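Local structure of techylectin-5A (1JC9) at residues A[45-50]-A[134-139]; A[58-63]-A[79-84]; A[88-93]-A[257-262]. The protein agglutinates bacteria and human erythrocytes as a secreted lectin of horseshoe crab innate immunity, recognising acetyl groups on the surfaces of these cells. All blocks are in the same frame, centred on the assembly; numbering follows the deposited sequence.

Overall arrangement
The three contacts gather in the part of the fibrinogen-related domain that holds both ends of the modelled chain, away from the calcium and sugar sites. Contact 1 joins the start of helix 49-54 to the end of helix 127-136. Contact 2, nested along the chain inside the loop that contact 1 closes, pairs strands 61-65 and 76-81, and contact 3 then pairs strand 89-95 with the late strand 250-261 in the same antiparallel sheet. Centres of contacts 1 and 3 lie about 9 Å apart, those of 2 and 3 about 10 Å. The Cys49-Cys80 disulfide links contacts 1 and 2, and the Asp81-Lys258 salt bridge links 2 and 3, tying early and late chain together.

Contact 1. Residues A[45-50]-A[134-139]; sequences DPTDCA and TNQRNY
Asp48 OD2 is gripped from two directions by the segment 134-139. Tyr139 OH donates to Asp48 OD2 at 2.5 Å, on that oxygen's anti lone pair, and Arg137 NH2 makes a salt bridge to it at 2.6 Å. Carboxylate and guanidinium meet at a steep 68° between their planes, with OD2 over the guanidinium face, so the pair is not a flat bidentate one. The phenol is held in turn by Gln136 NE2, which donates to Tyr139 OH and, through its other hydrogen, to Thr47 O at 3.0 Å. That second bond is nearly straight, although the amide nitrogen stands above the carbonyl plane. Asp48 is the N-cap of helix 49-54: with CG between the backbone N and carbonyl carbon (chi1 61°), OD1 turns back to accept a weak capping bond from Ala50 N and another bond from Asp51 N. This places the buried carboxylate between its helix start and Arg137 and Tyr139, which follow helix 127-136. The outer side is looser. There partly exposed Arg137 reaches Thr47 OG1 through NH1 at 3.1 Å, 19° out of the guanidinium plane, and NH2 adds a weak bond to this hydroxyl, also bonded to Asp51.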
# COMPACT_ATOMS: atom_id res chain seq x y z
N ASP A 45 -10.53 22.26 2.15
CA ASP A 45 -9.62 22.73 3.18
C ASP A 45 -8.74 21.59 3.72
O ASP A 45 -7.52 21.71 3.74
CB ASP A 45 -10.41 23.40 4.31
CG ASP A 45 -9.53 23.91 5.42
OD1 ASP A 45 -9.07 23.09 6.24
OD2 ASP A 45 -9.29 25.14 5.48
N PRO A 46 -9.35 20.47 4.16
CA PRO A 46 -8.53 19.36 4.67
C PRO A 46 -7.74 18.67 3.56
O PRO A 46 -8.31 18.27 2.54
CB PRO A 46 -9.57 18.45 5.33
CG PRO A 46 -10.80 18.69 4.49
CD PRO A 46 -10.79 20.19 4.30
N THR A 47 -6.43 18.53 3.76
CA THR A 47 -5.55 17.91 2.77
C THR A 47 -5.37 16.40 2.90
O THR A 47 -4.83 15.75 1.99
CB THR A 47 -4.15 18.57 2.80
OG1 THR A 47 -3.50 18.28 4.05
CG2 THR A 47 -4.27 20.08 2.63
N ASP A 48 -5.79 15.85 4.03
CA ASP A 48 -5.69 14.41 4.28
C ASP A 48 -6.51 14.05 5.52
O ASP A 48 -7.20 14.89 6.08
CB ASP A 48 -4.23 13.99 4.49
CG ASP A 48 -3.58 14.68 5.68
OD1 ASP A 48 -4.31 15.03 6.63
OD2 ASP A 48 -2.34 14.85 5.67
N CYS A 49 -6.44 12.79 5.95
CA CYS A 49 -7.20 12.36 7.11
C CYS A 49 -6.73 12.95 8.45
O CYS A 49 -7.52 13.02 9.39
CB CYS A 49 -7.20 10.84 7.19
SG CYS A 49 -8.07 10.04 5.82
N ALA A 50 -5.47 13.35 8.55
CA ALA A 50 -4.98 13.95 9.79
C ALA A 50 -5.71 15.28 9.98
O ALA A 50 -6.11 15.63 11.09
CB ALA A 50 -3.47 14.17 9.72
N THR A 134 1.88 11.91 -0.82
CA THR A 134 3.19 11.77 -0.16
C THR A 134 4.17 12.91 -0.40
O THR A 134 5.16 13.04 0.32
CB THR A 134 3.88 10.44 -0.54
OG1 THR A 134 4.05 10.35 -1.96
CG2 THR A 134 3.05 9.26 -0.05
N ASN A 135 3.90 13.73 -1.41
CA ASN A 135 4.79 14.85 -1.71
C ASN A 135 4.32 16.19 -1.15
O ASN A 135 5.09 17.15 -1.14
CB ASN A 135 5.00 14.96 -3.22
CG ASN A 135 5.95 13.90 -3.76
OD1 ASN A 135 7.10 14.19 -4.10
ND2 ASN A 135 5.48 12.66 -3.84
N GLN A 136 3.08 16.28 -0.66
CA GLN A 136 2.59 17.55 -0.12
C GLN A 136 3.23 17.87 1.22
O GLN A 136 3.23 19.01 1.68
CB GLN A 136 1.05 17.58 -0.03
CG GLN A 136 0.40 16.58 0.90
CD GLN A 136 -1.12 16.62 0.78
OE1 GLN A 136 -1.66 17.30 -0.09
NE2 GLN A 136 -1.81 15.88 1.64
N ARG A 137 3.77 16.83 1.86
CA ARG A 137 4.50 16.98 3.11
C ARG A 137 5.12 15.66 3.52
O ARG A 137 5.02 14.68 2.77
CB ARG A 137 3.64 17.57 4.23
CG ARG A 137 2.38 16.84 4.65
CD ARG A 137 1.92 17.53 5.92
NE ARG A 137 0.63 17.13 6.45
CZ ARG A 137 -0.54 17.60 6.02
NH1 ARG A 137 -0.58 18.49 5.03
NH2 ARG A 137 -1.66 17.20 6.60
N ASN A 138 5.76 15.61 4.68
CA ASN A 138 6.43 14.39 5.11
C ASN A 138 5.52 13.40 5.83
O ASN A 138 4.94 13.70 6.87
CB ASN A 138 7.64 14.74 5.97
CG ASN A 138 8.58 13.57 6.16
OD1 ASN A 138 8.75 12.74 5.26
ND2 ASN A 138 9.21 13.50 7.32
N TYR A 139 5.42 12.20 5.27
CA TYR A 139 4.58 11.14 5.83
C TYR A 139 5.34 9.89 6.22
O TYR A 139 6.44 9.63 5.75
CB TYR A 139 3.51 10.70 4.81
CG TYR A 139 2.42 11.69 4.54
CD1 TYR A 139 2.60 12.72 3.62
CD2 TYR A 139 1.20 11.60 5.20
CE1 TYR A 139 1.58 13.64 3.37
CE2 TYR A 139 0.18 12.51 4.97
CZ TYR A 139 0.38 13.53 4.06
OH TYR A 139 -0.64 14.43 3.84

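Contact 2. Residues A[58-63]-A[79-84]; sequences RSSGGY and YCDMET
Gly61 pairs with Cys80, and Ser60 reaches Met82 by its side chain, at the edge of the antiparallel sheet of the fibrinogen-related domain, where strand 61-65 runs beside strand 76-81. Gly61 and Cys80 form a hydrogen-bonded pair that satisfies both backbones: Cys80 N donates to Gly61 O at 2.9 Å, almost straight, and Gly61 N to Cys80 O at 3.1 Å. Beyond the strand ends a side chain continues the pairing. Ser60 OG, beside its own backbone N (chi1 -66°), accepts from Met82 N at 2.9 Å and donates to Glu83 OE2 at 3.1 Å, approaching that oxygen from above the carboxylate plane. A water completes the link by accepting from Ser60 N and donating to the same Glu83 oxygen. After the strand, Asp81 OD1 accepts from Glu83 N, an Asx turn, and also from Thr84 N, completing an Asx motif. Asp81 OD2 takes the Thr84 hydroxyl on its syn lone pair and also a salt bridge from Lys258. On the sheet face bearing Tyr79, the phenol ring lies across the glycine, with Gly61 CA over its face in a CH-pi contact. On the other face, Cys80 SG, in disulfide with Cys49, lies 3.6 Å from Tyr63 CD2. The Tyr63 hydroxyl is satisfied locally, OH donating in the carbonyl plane to Ser59 O at 2.6 Å.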
# COMPACT_ATOMS: atom_id res chain seq x y z
N ARG A 58 -14.21 12.25 14.27
CA ARG A 58 -13.56 11.12 14.93
C ARG A 58 -13.93 9.73 14.43
O ARG A 58 -13.33 8.75 14.87
CB ARG A 58 -13.85 11.19 16.44
CG ARG A 58 -13.45 12.50 17.09
CD ARG A 58 -11.94 12.62 17.25
NE ARG A 58 -11.53 14.01 17.46
CZ ARG A 58 -10.29 14.39 17.75
NH1 ARG A 58 -9.32 13.49 17.86
NH2 ARG A 58 -10.01 15.68 17.91
N SER A 59 -14.89 9.62 13.53
CA SER A 59 -15.27 8.29 13.05
C SER A 59 -14.60 7.88 11.74
O SER A 59 -14.41 8.69 10.83
CB SER A 59 -16.79 8.19 12.92
OG SER A 59 -17.28 9.16 12.02
N SER A 60 -14.25 6.60 11.66
CA SER A 60 -13.61 6.06 10.47
C SER A 60 -14.62 6.02 9.33
O SER A 60 -15.81 5.87 9.56
CB SER A 60 -13.08 4.65 10.76
OG SER A 60 -12.04 4.69 11.71
N GLY A 61 -14.12 6.15 8.10
CA GLY A 61 -15.01 6.12 6.96
C GLY A 61 -14.51 6.95 5.79
O GLY A 61 -13.38 7.45 5.82
N GLY A 62 -15.35 7.10 4.77
CA GLY A 62 -14.96 7.87 3.61
C GLY A 62 -15.17 9.36 3.79
O GLY A 62 -16.20 9.80 4.30
N TYR A 63 -14.18 10.13 3.37
CA TYR A 63 -14.22 11.59 3.46
C TYR A 63 -13.64 12.17 2.19
O TYR A 63 -12.80 11.55 1.54
CB TYR A 63 -13.38 12.09 4.63
CG TYR A 63 -13.91 11.78 6.00
CD1 TYR A 63 -14.70 12.71 6.69
CD2 TYR A 63 -13.61 10.57 6.63
CE1 TYR A 63 -15.18 12.43 7.98
CE2 TYR A 63 -14.08 10.29 7.91
CZ TYR A 63 -14.86 11.22 8.58
OH TYR A 63 -15.31 10.95 9.85
N TYR A 79 -10.41 6.73 2.45
CA TYR A 79 -10.88 6.09 3.66
C TYR A 79 -9.96 6.51 4.79
O TYR A 79 -8.74 6.37 4.69
CB TYR A 79 -10.89 4.57 3.53
CG TYR A 79 -11.56 3.92 4.71
CD1 TYR A 79 -10.87 3.73 5.91
CD2 TYR A 79 -12.90 3.53 4.65
CE1 TYR A 79 -11.50 3.17 7.02
CE2 TYR A 79 -13.54 2.98 5.75
CZ TYR A 79 -12.84 2.80 6.93
OH TYR A 79 -13.48 2.25 8.01
N CYS A 80 -10.55 7.02 5.85
CA CYS A 80 -9.79 7.46 7.01
C CYS A 80 -9.93 6.48 8.17
O CYS A 80 -11.03 6.16 8.60
CB CYS A 80 -10.27 8.83 7.48
SG CYS A 80 -10.02 10.21 6.33
N ASP A 81 -8.80 5.98 8.66
CA ASP A 81 -8.79 5.08 9.80
C ASP A 81 -8.57 6.03 10.98
O ASP A 81 -7.47 6.56 11.16
CB ASP A 81 -7.62 4.10 9.70
CG ASP A 81 -7.42 3.29 10.97
OD1 ASP A 81 -8.08 3.58 11.99
OD2 ASP A 81 -6.58 2.37 10.95
N MET A 82 -9.61 6.26 11.77
CA MET A 82 -9.52 7.16 12.91
C MET A 82 -9.35 6.43 14.24
O MET A 82 -9.43 7.04 15.30
CB MET A 82 -10.76 8.05 12.98
CG MET A 82 -11.01 8.85 11.71
SD MET A 82 -9.58 9.84 11.28
CE MET A 82 -10.38 11.38 10.80
N GLU A 83 -9.11 5.13 14.18
CA GLU A 83 -8.98 4.34 15.40
C GLU A 83 -7.56 3.90 15.77
O GLU A 83 -7.15 4.01 16.92
CB GLU A 83 -9.90 3.12 15.31
CG GLU A 83 -11.37 3.49 15.36
CD GLU A 83 -12.26 2.41 14.78
OE1 GLU A 83 -12.11 1.23 15.17
OE2 GLU A 83 -13.12 2.74 13.92
N THR A 84 -6.81 3.42 14.79
CA THR A 84 -5.46 2.94 15.05
C THR A 84 -4.51 4.00 15.61
O THR A 84 -4.30 5.05 15.00
CB THR A 84 -4.83 2.36 13.77
OG1 THR A 84 -5.71 1.36 13.23
CG2 THR A 84 -3.49 1.74 14.08
O HOH W 1 -14.80 4.98 13.86

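Contact 3. Residues A[88-93]-A[257-262]; sequences GWTVIQ and MKIRPV
A central antiparallel pair of the domain's sheet joins strand 89-95 to strand 250-261, which returns late in the chain. Thr90 and Ile259 exchange two backbone bonds, Thr90 N to Ile259 O at 2.8 Å and Ile259 N to Thr90 O at 2.9 Å. Farther along, Ile92 and Gln93 both face Met257 in a classic beta bulge: Met257 O accepts from Ile92 N at 2.9 Å and weakly from Gln93 N, and Met257 N returns a bond to Gln93 O. The side chains make a sandwich round Trp89, whose indole is enclosed on opposite faces. Over one, Lys258 CD lies off-centre above the five-membered ring; the bend at chi3 (71°) leads its NZ on to the carboxylates of Glu256 and Asp144. Over the other, Arg260 CB sits 3.7 Å from the centroid of the six-membered ring, and its guanidinium lies nearly parallel to the indole, 21° between the planes, with Trp89 CZ2 over its centre. Arg260 NH2 is salt-bridged to Asp85 and NH1 hydrogen-bonded to Gly87 O, while Trp89 NE1 donates to Thr84 O. On the sheet face bearing Thr90, Ile259 CD1 presses tightly on Thr90 CB at 3.4 Å, both side chains pointing the same way. A water bonded to Gly88 O and Ile259 O bridges the strands there; Thr90 OG1 donates to it and accepts from Cys49 N.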
# COMPACT_ATOMS: atom_id res chain seq x y z
N GLY A 88 -6.28 9.44 12.23
CA GLY A 88 -5.70 10.39 11.31
C GLY A 88 -4.96 9.74 10.16
O GLY A 88 -4.23 10.41 9.43
N TRP A 89 -5.16 8.44 9.98
CA TRP A 89 -4.50 7.70 8.91
C TRP A 89 -5.29 7.70 7.61
O TRP A 89 -6.50 7.47 7.62
CB TRP A 89 -4.27 6.23 9.31
CG TRP A 89 -3.42 6.02 10.53
CD1 TRP A 89 -3.86 5.84 11.81
CD2 TRP A 89 -1.99 5.92 10.58
NE1 TRP A 89 -2.80 5.63 12.66
CE2 TRP A 89 -1.64 5.68 11.93
CE3 TRP A 89 -0.97 6.01 9.62
CZ2 TRP A 89 -0.30 5.52 12.34
CZ3 TRP A 89 0.35 5.85 10.03
CH2 TRP A 89 0.67 5.62 11.38
N THR A 90 -4.61 7.97 6.50
CA THR A 90 -5.27 7.96 5.20
C THR A 90 -4.90 6.60 4.62
O THR A 90 -3.72 6.31 4.42
CB THR A 90 -4.74 9.07 4.27
OG1 THR A 90 -4.96 10.34 4.88
CG2 THR A 90 -5.46 9.03 2.93
N VAL A 91 -5.90 5.76 4.37
CA VAL A 91 -5.63 4.43 3.85
C VAL A 91 -5.40 4.48 2.34
O VAL A 91 -6.18 5.10 1.62
CB VAL A 91 -6.80 3.47 4.17
CG1 VAL A 91 -6.48 2.06 3.68
CG2 VAL A 91 -7.05 3.46 5.68
N ILE A 92 -4.32 3.85 1.88
CA ILE A 92 -4.01 3.85 0.46
C ILE A 92 -4.14 2.48 -0.19
O ILE A 92 -4.08 2.37 -1.42
CB ILE A 92 -2.59 4.41 0.18
CG1 ILE A 92 -1.53 3.49 0.78
CG2 ILE A 92 -2.46 5.82 0.76
CD1 ILE A 92 -0.10 3.91 0.44
N GLN A 93 -4.30 1.43 0.62
CA GLN A 93 -4.44 0.07 0.09
C GLN A 93 -5.07 -0.85 1.13
O GLN A 93 -4.85 -0.67 2.33
CB GLN A 93 -3.07 -0.51 -0.31
CG GLN A 93 -3.15 -1.90 -0.98
CD GLN A 93 -2.89 -3.07 -0.02
OE1 GLN A 93 -3.13 -2.98 1.18
NE2 GLN A 93 -2.40 -4.17 -0.57
N MET A 257 -2.39 -0.58 4.09
CA MET A 257 -1.26 0.33 4.01
C MET A 257 -1.90 1.70 4.23
O MET A 257 -2.90 2.03 3.58
CB MET A 257 -0.59 0.24 2.64
CG MET A 257 0.08 -1.11 2.40
SD MET A 257 0.55 -1.40 0.68
CE MET A 257 1.78 -0.11 0.44
N LYS A 258 -1.36 2.48 5.15
CA LYS A 258 -1.92 3.79 5.46
C LYS A 258 -0.84 4.79 5.84
O LYS A 258 0.20 4.42 6.40
CB LYS A 258 -2.93 3.64 6.61
CG LYS A 258 -2.31 3.02 7.87
CD LYS A 258 -3.36 2.55 8.87
CE LYS A 258 -4.08 1.31 8.36
NZ LYS A 258 -4.99 0.73 9.39
N ILE A 259 -1.08 6.07 5.54
CA ILE A 259 -0.11 7.11 5.84
C ILE A 259 -0.63 8.19 6.79
O ILE A 259 -1.84 8.43 6.88
CB ILE A 259 0.43 7.74 4.53
CG1 ILE A 259 -0.71 8.25 3.64
CG2 ILE A 259 1.18 6.69 3.72
CD1 ILE A 259 -1.37 9.50 4.13
N ARG A 260 0.29 8.82 7.51
CA ARG A 260 -0.04 9.89 8.46
C ARG A 260 1.19 10.80 8.55
O ARG A 260 2.32 10.32 8.50
CB ARG A 260 -0.34 9.31 9.84
CG ARG A 260 -0.81 10.33 10.87
CD ARG A 260 -1.35 9.66 12.13
NE ARG A 260 -0.31 9.12 12.99
CZ ARG A 260 -0.56 8.47 14.13
NH1 ARG A 260 -1.81 8.28 14.53
NH2 ARG A 260 0.45 8.01 14.87
N PRO A 261 0.98 12.12 8.67
CA PRO A 261 2.13 13.02 8.76
C PRO A 261 3.06 12.68 9.92
O PRO A 261 2.61 12.30 11.00
CB PRO A 261 1.48 14.40 8.93
CG PRO A 261 0.16 14.24 8.24
CD PRO A 261 -0.28 12.87 8.71
N VAL A 262 4.36 12.81 9.69
CA VAL A 262 5.35 12.54 10.72
C VAL A 262 5.14 13.49 11.91
O VAL A 262 5.31 13.09 13.06
CB VAL A 262 6.79 12.73 10.18
CG1 VAL A 262 7.80 12.57 11.30
CG2 VAL A 262 7.07 11.72 9.08
O HOH W 2 -3.17 11.14 6.98